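Local coordinates for protein carbon monoxide dehydrogenase (Thermococcus sp. AM4, PDB 6T7J) that probably catalyses the reversible oxidation of carbon monoxide to carbon dioxide with a ferredoxin-type partner, at a nickel-iron-sulfur cluster that lacks its nickel in this as-isolated preparation, at residues Ala252-Leu257 / Glu326-Thr331; Gly444-Val449 / Lys467-Arg472. All blocks are in the same frame, centred on the assembly; numbering follows the deposited sequence.

Interaction 1: residues Ala252-Leu257 / Glu326-Thr331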
ATOM      1  N   ALA A 252      26.188  23.452  11.751  1.00 58.15           N
ATOM      2  CA  ALA A 252      25.092  22.611  12.198  1.00 55.30           C
ATOM      3  C   ALA A 252      24.509  23.176  13.484  1.00 53.87           C
ATOM      4  O   ALA A 252      25.162  23.937  14.208  1.00 54.56           O
ATOM      5  CB  ALA A 252      25.544  21.160  12.420  1.00 48.36           C
ATOM      6  N   ASN A 253      23.264  22.762  13.748  1.00 51.06           N
ATOM      7  CA  ASN A 253      22.413  23.161  14.869  1.00 54.49           C
ATOM      8  C   ASN A 253      21.767  24.519  14.622  1.00 55.36           C
ATOM      9  O   ASN A 253      22.106  25.214  13.659  1.00 55.88           O
ATOM     10  CB  ASN A 253      23.174  23.165  16.197  1.00 51.67           C
ATOM     11  CG  ASN A 253      22.273  22.867  17.378  1.00 55.08           C
ATOM     12  OD1 ASN A 253      21.049  22.960  17.274  1.00 50.51           O
ATOM     13  ND2 ASN A 253      22.871  22.506  18.509  1.00 52.84           N
ATOM     14  N   LEU A 254      20.828  24.896  15.490  1.00 52.31           N
ATOM     15  CA  LEU A 254      19.966  26.049  15.261  1.00 57.66           C
ATOM     16  C   LEU A 254      20.688  27.384  15.380  1.00 61.54           C
ATOM     17  O   LEU A 254      20.064  28.422  15.129  1.00 63.71           O
ATOM     18  CB  LEU A 254      18.783  26.005  16.227  1.00 57.35           C
ATOM     19  CG  LEU A 254      17.717  24.976  15.845  1.00 54.80           C
ATOM     20  CD1 LEU A 254      16.670  24.845  16.931  1.00 53.76           C
ATOM     21  CD2 LEU A 254      17.071  25.347  14.518  1.00 56.12           C
ATOM     22  N   GLY A 255      21.970  27.395  15.747  1.00 64.23           N
ATOM     23  CA  GLY A 255      22.729  28.634  15.746  1.00 65.26           C
ATOM     24  C   GLY A 255      23.013  29.192  14.367  1.00 61.05           C
ATOM     25  O   GLY A 255      23.565  30.292  14.264  1.00 60.17           O
ATOM     26  N   VAL A 256      22.650  28.459  13.310  1.00 59.30           N
ATOM     27  CA  VAL A 256      22.865  28.931  11.945  1.00 56.51           C
ATOM     28  C   VAL A 256      21.795  29.906  11.484  1.00 53.61           C
ATOM     29  O   VAL A 256      21.944  30.515  10.418  1.00 55.52           O
ATOM     30  CB  VAL A 256      22.939  27.735  10.978  1.00 55.12           C
ATOM     31  CG1 VAL A 256      24.080  26.818  11.371  1.00 49.26           C
ATOM     32  CG2 VAL A 256      21.623  26.973  10.970  1.00 47.70           C
ATOM     33  N   LEU A 257      20.719  30.070  12.250  1.00 56.07           N
ATOM     34  CA  LEU A 257      19.715  31.075  11.935  1.00 58.60           C
ATOM     35  C   LEU A 257      20.179  32.439  12.429  1.00 63.42           C
ATOM     36  O   LEU A 257      20.676  32.573  13.551  1.00 59.24           O
ATOM     37  CB  LEU A 257      18.371  30.707  12.563  1.00 57.85           C
ATOM     38  CG  LEU A 257      17.737  29.408  12.062  1.00 59.98           C
ATOM     39  CD1 LEU A 257      16.854  28.795  13.135  1.00 59.59           C
ATOM     40  CD2 LEU A 257      16.943  29.645  10.785  1.00 57.16           C
ATOM     41  N   GLU A 326       9.545  21.763  14.486  1.00 41.46           N
ATOM     42  CA  GLU A 326       8.719  22.647  15.301  1.00 46.46           C
ATOM     43  C   GLU A 326       9.567  23.690  16.011  1.00 49.74           C
ATOM     44  O   GLU A 326       9.296  24.894  15.930  1.00 50.35           O
ATOM     45  CB  GLU A 326       7.934  21.834  16.329  1.00 43.67           C
ATOM     46  CG  GLU A 326       6.581  21.345  15.868  1.00 47.98           C
ATOM     47  CD  GLU A 326       5.993  20.348  16.839  1.00 44.27           C
ATOM     48  OE1 GLU A 326       6.769  19.537  17.388  1.00 44.90           O
ATOM     49  OE2 GLU A 326       4.765  20.383  17.062  1.00 48.81           O
ATOM     50  N   LEU A 327      10.620  23.237  16.700  1.00 43.01           N
ATOM     51  CA  LEU A 327      11.445  24.147  17.485  1.00 46.23           C
ATOM     52  C   LEU A 327      12.030  25.256  16.624  1.00 49.54           C
ATOM     53  O   LEU A 327      12.204  26.383  17.104  1.00 50.90           O
ATOM     54  CB  LEU A 327      12.557  23.369  18.186  1.00 46.98           C
ATOM     55  CG  LEU A 327      12.070  22.268  19.132  1.00 52.19           C
ATOM     56  CD1 LEU A 327      13.224  21.386  19.581  1.00 46.68           C
ATOM     57  CD2 LEU A 327      11.350  22.875  20.328  1.00 50.00           C
ATOM     58  N   ALA A 328      12.307  24.969  15.347  1.00 47.66           N
ATOM     59  CA  ALA A 328      12.880  25.990  14.476  1.00 49.02           C
ATOM     60  C   ALA A 328      11.924  27.162  14.307  1.00 50.70           C
ATOM     61  O   ALA A 328      12.353  28.320  14.239  1.00 50.75           O
ATOM     62  CB  ALA A 328      13.241  25.383  13.119  1.00 47.60           C
ATOM     63  N   ILE A 329      10.620  26.884  14.252  1.00 54.41           N
ATOM     64  CA  ILE A 329       9.642  27.962  14.161  1.00 53.05           C
ATOM     65  C   ILE A 329       9.533  28.692  15.492  1.00 49.31           C
ATOM     66  O   ILE A 329       9.196  29.882  15.533  1.00 45.15           O
ATOM     67  CB  ILE A 329       8.281  27.404  13.703  1.00 50.07           C
ATOM     68  CG1 ILE A 329       8.459  26.511  12.474  1.00 46.65           C
ATOM     69  CG2 ILE A 329       7.302  28.532  13.409  1.00 47.73           C
ATOM     70  CD1 ILE A 329       7.195  25.787  12.057  1.00 50.72           C
ATOM     71  N   ILE A 330       9.825  28.007  16.600  1.00 51.83           N
ATOM     72  CA  ILE A 330       9.697  28.619  17.921  1.00 53.19           C
ATOM     73  C   ILE A 330      10.865  29.536  18.248  1.00 58.17           C
ATOM     74  O   ILE A 330      10.799  30.287  19.230  1.00 58.36           O
ATOM     75  CB  ILE A 330       9.491  27.486  18.945  1.00 54.75           C
ATOM     76  CG1 ILE A 330       8.348  26.587  18.469  1.00 54.83           C
ATOM     77  CG2 ILE A 330       9.163  28.030  20.328  1.00 57.19           C
ATOM     78  CD1 ILE A 330       7.951  25.515  19.440  1.00 46.52           C
ATOM     79  N   THR A 331      11.928  29.520  17.435  1.00 57.08           N
ATOM     80  CA  THR A 331      12.952  30.553  17.557  1.00 53.04           C
ATOM     81  C   THR A 331      12.379  31.933  17.265  1.00 57.45           C
ATOM     82  O   THR A 331      12.893  32.939  17.768  1.00 57.11           O
ATOM     83  CB  THR A 331      14.122  30.269  16.612  1.00 57.14           C
ATOM     84  OG1 THR A 331      13.686  30.398  15.252  1.00 50.64           O
ATOM     85  CG2 THR A 331      14.677  28.871  16.842  1.00 48.32           C
TER
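In the Rossmann-like domain built on the parallel sheet that holds strands 261-268 and 297-303, a short 3-10 turn, 254-256, and the residue after it pack against segment 326-331, which includes much of helix 325-330, through two leucines. Leu254 reaches Ala328 of the helix and Thr331 just beyond it, while Leu257, three residues on, reaches Thr331. Leu254 has CG anti to its carbonyl carbon (chi1 -76°), and its two branches divide the work: CD2 lies 4.1 Å from CB of Ala328, while CD1 comes more loosely, at 4.5 Å, to CG2 of Thr331. Leu257 meets the same threonine at its other branch, CD1 standing 4.1 Å from OG1, the two side chains crossing at about a right angle. Thr331 thus offers a methyl to one leucine and a hydroxyl oxygen to the other, and a serine here, having no CG2, would probably leave a gap beside CD1 of Leu254. Helix 20-30, through Leu23, and strand 297-303, through Val301 and Met303, help to bury the seam. On the loop side, Leu254 N bonds to OD1 of the preceding Asn253 at 2.6 Å. The threonine hydroxyl is itself tied down: with chi1 at 67°, OG1 turns back over its own helix and donates to the carbonyl O of Ala328 at 2.7 Å, 24° out of the carbonyl plane.

Interaction 2: residues Gly444-Val449 / Lys467-Arg472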
ATOM      1  N   GLY A 444      35.960  -2.399  12.291  1.00 62.10           N
ATOM      2  CA  GLY A 444      34.920  -2.579  11.302  1.00 60.32           C
ATOM      3  C   GLY A 444      34.301  -1.251  10.937  1.00 60.56           C
ATOM      4  O   GLY A 444      34.795  -0.189  11.317  1.00 58.62           O
ATOM      5  N   ILE A 445      33.209  -1.327  10.181  1.00 64.90           N
ATOM      6  CA  ILE A 445      32.448  -0.156   9.766  1.00 61.05           C
ATOM      7  C   ILE A 445      31.003  -0.357  10.192  1.00 56.93           C
ATOM      8  O   ILE A 445      30.469  -1.466  10.099  1.00 55.99           O
ATOM      9  CB  ILE A 445      32.538   0.077   8.244  1.00 57.15           C
ATOM     10  CG1 ILE A 445      33.999   0.071   7.790  1.00 56.33           C
ATOM     11  CG2 ILE A 445      31.859   1.384   7.858  1.00 48.72           C
ATOM     12  CD1 ILE A 445      34.172  -0.168   6.314  1.00 55.77           C
ATOM     13  N   VAL A 446      30.373   0.708  10.675  1.00 55.90           N
ATOM     14  CA  VAL A 446      28.971   0.653  11.070  1.00 49.97           C
ATOM     15  C   VAL A 446      28.237   1.839  10.463  1.00 53.87           C
ATOM     16  O   VAL A 446      28.667   2.989  10.615  1.00 56.66           O
ATOM     17  CB  VAL A 446      28.796   0.631  12.599  1.00 51.88           C
ATOM     18  CG1 VAL A 446      27.325   0.781  12.962  1.00 49.75           C
ATOM     19  CG2 VAL A 446      29.348  -0.664  13.168  1.00 53.94           C
ATOM     20  N   GLY A 447      27.135   1.556   9.773  1.00 45.94           N
ATOM     21  CA  GLY A 447      26.261   2.592   9.266  1.00 52.75           C
ATOM     22  C   GLY A 447      25.125   2.896  10.221  1.00 46.44           C
ATOM     23  O   GLY A 447      24.342   2.010  10.573  1.00 43.31           O
ATOM     24  N   ILE A 448      25.033   4.147  10.654  1.00 45.44           N
ATOM     25  CA  ILE A 448      23.975   4.604  11.544  1.00 47.22           C
ATOM     26  C   ILE A 448      23.052   5.530  10.762  1.00 50.84           C
ATOM     27  O   ILE A 448      23.505   6.478  10.102  1.00 52.20           O
ATOM     28  CB  ILE A 448      24.542   5.290  12.797  1.00 50.67           C
ATOM     29  CG1 ILE A 448      25.796   4.554  13.279  1.00 50.18           C
ATOM     30  CG2 ILE A 448      23.505   5.287  13.899  1.00 44.75           C
ATOM     31  CD1 ILE A 448      26.412   5.143  14.531  1.00 51.54           C
ATOM     32  N   VAL A 449      21.758   5.232  10.812  1.00 49.97           N
ATOM     33  CA  VAL A 449      20.735   5.904  10.031  1.00 45.71           C
ATOM     34  C   VAL A 449      19.504   6.069  10.913  1.00 47.12           C
ATOM     35  O   VAL A 449      19.471   5.611  12.058  1.00 53.53           O
ATOM     36  CB  VAL A 449      20.375   5.121   8.750  1.00 47.18           C
ATOM     37  CG1 VAL A 449      21.622   4.822   7.922  1.00 51.18           C
ATOM     38  CG2 VAL A 449      19.654   3.829   9.107  1.00 41.76           C
ATOM     39  N   LYS A 467      29.813   7.466  19.523  1.00 56.66           N
ATOM     40  CA  LYS A 467      30.965   7.635  20.403  1.00 55.41           C
ATOM     41  C   LYS A 467      31.517   6.289  20.851  1.00 56.84           C
ATOM     42  O   LYS A 467      32.728   6.040  20.773  1.00 54.67           O
ATOM     43  CB  LYS A 467      30.568   8.463  21.626  1.00 54.05           C
ATOM     44  CG  LYS A 467      30.531   9.966  21.433  1.00 53.42           C
ATOM     45  CD  LYS A 467      30.388  10.643  22.791  1.00 53.30           C
ATOM     46  CE  LYS A 467      29.683  11.982  22.695  1.00 59.98           C
ATOM     47  NZ  LYS A 467      30.600  13.063  22.244  1.00 71.63           N
ATOM     48  N   GLU A 468      30.639   5.420  21.362  1.00 52.83           N
ATOM     49  CA  GLU A 468      31.084   4.128  21.867  1.00 55.51           C
ATOM     50  C   GLU A 468      31.703   3.286  20.765  1.00 56.79           C
ATOM     51  O   GLU A 468      32.591   2.470  21.036  1.00 58.87           O
ATOM     52  CB  GLU A 468      29.916   3.383  22.512  1.00 59.53           C
ATOM     53  CG  GLU A 468      29.426   3.988  23.817  1.00 56.37           C
ATOM     54  CD  GLU A 468      30.460   3.898  24.924  1.00 63.20           C
ATOM     55  OE1 GLU A 468      30.813   4.954  25.494  1.00 61.47           O
ATOM     56  OE2 GLU A 468      30.920   2.776  25.224  1.00 66.48           O
ATOM     57  N   LEU A 469      31.263   3.470  19.519  1.00 59.97           N
ATOM     58  CA  LEU A 469      31.852   2.708  18.425  1.00 59.42           C
ATOM     59  C   LEU A 469      33.214   3.269  18.025  1.00 58.08           C
ATOM     60  O   LEU A 469      34.179   2.513  17.870  1.00 52.02           O
ATOM     61  CB  LEU A 469      30.900   2.682  17.228  1.00 54.92           C
ATOM     62  CG  LEU A 469      29.692   1.754  17.387  1.00 51.93           C
ATOM     63  CD1 LEU A 469      28.838   1.760  16.135  1.00 48.92           C
ATOM     64  CD2 LEU A 469      30.136   0.339  17.728  1.00 54.86           C
ATOM     65  N   ILE A 470      33.319   4.593  17.870  1.00 58.10           N
ATOM     66  CA  ILE A 470      34.589   5.156  17.414  1.00 56.58           C
ATOM     67  C   ILE A 470      35.662   5.041  18.488  1.00 61.84           C
ATOM     68  O   ILE A 470      36.858   5.009  18.172  1.00 59.11           O
ATOM     69  CB  ILE A 470      34.432   6.620  16.956  1.00 59.39           C
ATOM     70  CG1 ILE A 470      33.974   7.514  18.107  1.00 55.54           C
ATOM     71  CG2 ILE A 470      33.490   6.726  15.800  1.00 58.18           C
ATOM     72  CD1 ILE A 470      33.970   8.983  17.758  1.00 55.98           C
ATOM     73  N   LYS A 471      35.276   4.981  19.767  1.00 60.19           N
ATOM     74  CA  LYS A 471      36.279   4.789  20.808  1.00 57.31           C
ATOM     75  C   LYS A 471      36.840   3.371  20.812  1.00 59.00           C
ATOM     76  O   LYS A 471      37.936   3.152  21.338  1.00 56.60           O
ATOM     77  CB  LYS A 471      35.696   5.138  22.182  1.00 55.27           C
ATOM     78  CG  LYS A 471      35.129   3.956  22.952  1.00 56.79           C
ATOM     79  CD  LYS A 471      35.021   4.259  24.440  1.00 57.26           C
ATOM     80  CE  LYS A 471      33.950   5.299  24.722  1.00 65.98           C
ATOM     81  NZ  LYS A 471      33.438   5.205  26.121  1.00 63.71           N
ATOM     82  N   ARG A 472      36.121   2.408  20.231  1.00 59.14           N
ATOM     83  CA  ARG A 472      36.608   1.045  20.076  1.00 58.55           C
ATOM     84  C   ARG A 472      37.206   0.798  18.695  1.00 56.98           C
ATOM     85  O   ARG A 472      37.280  -0.355  18.255  1.00 61.15           O
ATOM     86  CB  ARG A 472      35.486   0.041  20.354  1.00 56.18           C
ATOM     87  CG  ARG A 472      34.754   0.278  21.662  1.00 60.41           C
ATOM     88  CD  ARG A 472      34.473  -1.026  22.398  1.00 67.08           C
ATOM     89  NE  ARG A 472      33.108  -1.092  22.918  1.00 68.84           N
ATOM     90  CZ  ARG A 472      32.665  -0.405  23.967  1.00 69.25           C
ATOM     91  NH1 ARG A 472      31.406  -0.534  24.362  1.00 72.32           N
ATOM     92  NH2 ARG A 472      33.478   0.413  24.625  1.00 76.79           N
TER
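One methyl carries most of this contact: CD1 of Leu469, which reaches from helix 460-471 onto the branched end of Val446 in strand 444-448. Leu469 holds CG anti to its carbonyl carbon (chi1 -75°) and CD1 anti to CA (chi2 -178°), an extended chain whose CD1 ends against the valine, 3.6 Å from CG1 of Val446. The valine's other methyl is also near, CG2 lying 3.9 Å from the same CD1, so the leucine methyl rests against the fork of the valine rather than against a single branch. Val446 presents that fork with CG1 anti to the backbone N (chi1 172°), and the two side chains cross nearly at right angles. Two residues along the strand, on the same face, Ile448 makes a looser contact, its CD1 lying 4.5 Å from CD1 of Leu469. Val474 and Val476 of strand 474-478 and Ile617 and Ile621 of helix 610-627 continue the apolar layer around these residues. Elsewhere on the helix, Glu468 joins Lys471 and Arg472 in a salt-bridge network, with Lys471 NZ 2.7 Å from Glu468 OE1. Aliphatic packing of helix on strand in this way belongs to the beta-alpha-beta crossover, here strand 444-448, helix 460-471 and strand 474-478 of a Rossmann-like parallel sheet.

How the interactions relate
Interactions 1 and 2 illustrate one principle, apolar side chains joining the elements of a Rossmann-like core: interaction 1 packs beside one six-stranded parallel sheet, whereas interaction 2 includes a strand of the other, both sheets having strand order 3-2-1-4-5-6. Their centres are 28 Å apart and their nearest atoms about 13 Å, so they do not touch, and they follow one another in series along the sequence. The broken Fe4S4 cluster provides their common reference, with the side chain of Ala328 about 14 Å from it and that of Ile448 about 11 Å. Neither contact supplies a ligand, but strand 444-448 is soon followed by Gly450 and Cys451 of the cluster pocket, while strand 297-303 beside interaction 1 leads to Cys304 and Cys305.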